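PDB 6QVI: ComZ from Thermus thermophilus, which probably acts as a DNA receptor at the pilus tip during natural transformation, joining a pseudopilin-like domain to a beta-solenoid domain. Local coordinates for residues A102-D105 / Q106-T109. Sequence-based numbering, arbitrary orientation.
Sequences AQDD and QLFT
Two hydrogen bonds tie D104 to Q106 and L107. L107 N donates to D104 O over 3.3 Å, closing a type I beta turn from D104 to L107; the N-H points almost straight at the oxygen (163°) but reaches it from above the carbonyl plane. Inside the turn, Q106 N donates to D104 OD1 at 3.0 Å, forming an Asx turn within the beta turn. The D104 chi1 of -165° swings the carboxylate away from its own N and alongside its carbonyl carbon, where Q106 N meets OD1 on the anti side of the carboxylate, 30° out of its plane. The turn ends the connection between strands 90-100 and 107-115, neighbours in the antiparallel sheet packed beside the long helix 12-40, consistent with the pseudopilin-like domain. D104 OD2 has a further, weak and long ion pair with R128 on strand 120-130.

The aliphatic contact is L107 CG on D104 CB at 3.7 Å, the two side chains crossing at a slant. Other carbons pack against oxygens: Q106 CB and CG both lie 3.4 Å from D104 OD1. The ring of F108, itself buried, brings CZ within 3.5 Å of D105 O and also touches L55 and F70.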
loop_
_atom_site.group_PDB
_atom_site.type_symbol
_atom_site.label_atom_id
_atom_site.label_comp_id
_atom_site.label_asym_id
_atom_site.label_seq_id
_atom_site.Cartn_x
_atom_site.Cartn_y
_atom_site.Cartn_z
ATOM N N ALA A 102 1.031 -14.958 -25.195
ATOM C CA ALA A 102 -0.361 -14.579 -25.402
ATOM C C ALA A 102 -1.223 -14.983 -24.209
ATOM O O ALA A 102 -2.106 -14.222 -23.795
ATOM C CB ALA A 102 -0.897 -15.206 -26.685
ATOM N N GLN A 103 -0.957 -16.153 -23.618
ATOM C CA GLN A 103 -1.811 -16.664 -22.544
ATOM C C GLN A 103 -1.455 -16.050 -21.191
ATOM O O GLN A 103 -2.267 -15.349 -20.574
ATOM C CB GLN A 103 -1.695 -18.189 -22.460
ATOM C CG GLN A 103 -1.566 -18.881 -23.795
ATOM C CD GLN A 103 -2.909 -19.135 -24.454
ATOM O OE1 GLN A 103 -3.926 -19.295 -23.781
ATOM N NE2 GLN A 103 -2.913 -19.189 -25.782
ATOM N N ASP A 104 -0.241 -16.316 -20.717
ATOM C CA ASP A 104 0.216 -15.909 -19.395
ATOM C C ASP A 104 0.934 -14.561 -19.486
ATOM O O ASP A 104 2.008 -14.466 -20.087
ATOM C CB ASP A 104 1.132 -17.003 -18.862
ATOM C CG ASP A 104 1.388 -16.910 -17.386
ATOM O OD1 ASP A 104 1.445 -15.777 -16.862
ATOM O OD2 ASP A 104 1.584 -17.977 -16.762
ATOM N N ASP A 105 0.370 -13.531 -18.855
ATOM C CA ASP A 105 0.932 -12.184 -18.896
ATOM C C ASP A 105 2.174 -12.036 -18.021
ATOM O O ASP A 105 2.640 -10.904 -17.818
ATOM C CB ASP A 105 -0.119 -11.147 -18.478
ATOM C CG ASP A 105 -0.647 -11.381 -17.061
ATOM O OD1 ASP A 105 -1.103 -10.398 -16.427
ATOM O OD2 ASP A 105 -0.604 -12.544 -16.572
ATOM N N GLN A 106 2.704 -13.139 -17.488
ATOM C CA GLN A 106 3.929 -13.124 -16.698
ATOM C C GLN A 106 5.106 -13.791 -17.411
ATOM O O GLN A 106 6.234 -13.734 -16.897
ATOM C CB GLN A 106 3.714 -13.812 -15.351
ATOM C CG GLN A 106 2.459 -13.403 -14.687
ATOM C CD GLN A 106 2.431 -13.872 -13.263
ATOM O OE1 GLN A 106 2.217 -13.080 -12.355
ATOM N NE2 GLN A 106 2.708 -15.155 -13.053
ATOM N N LEU A 107 4.850 -14.505 -18.509
ATOM C CA LEU A 107 5.882 -15.197 -19.274
ATOM C C LEU A 107 6.417 -14.285 -20.368
ATOM O O LEU A 107 5.657 -13.829 -21.230
ATOM C CB LEU A 107 5.315 -16.488 -19.851
ATOM C CG LEU A 107 4.844 -17.422 -18.749
ATOM C CD1 LEU A 107 4.670 -18.826 -19.276
ATOM C CD2 LEU A 107 5.915 -17.392 -17.640
ATOM N N PHE A 108 7.722 -14.038 -20.340
ATOM C CA PHE A 108 8.363 -13.231 -21.365
ATOM C C PHE A 108 9.553 -13.970 -21.962
ATOM O O PHE A 108 10.307 -14.644 -21.249
ATOM C CB PHE A 108 8.822 -11.893 -20.785
ATOM C CG PHE A 108 7.716 -11.075 -20.201
ATOM C CD1 PHE A 108 7.281 -11.309 -18.900
ATOM C CD2 PHE A 108 7.118 -10.061 -20.932
ATOM C CE1 PHE A 108 6.265 -10.582 -18.352
ATOM C CE2 PHE A 108 6.086 -9.312 -20.370
ATOM C CZ PHE A 108 5.670 -9.576 -19.080
ATOM N N THR A 109 9.722 -13.816 -23.274
ATOM C CA THR A 109 10.859 -14.387 -24.012
ATOM C C THR A 109 11.703 -13.244 -24.552
ATOM O O THR A 109 11.197 -12.365 -25.266
ATOM C CB THR A 109 10.401 -15.323 -25.157
ATOM O OG1 THR A 109 9.600 -16.421 -24.632
ATOM C CG2 THR A 109 11.611 -15.895 -25.975
#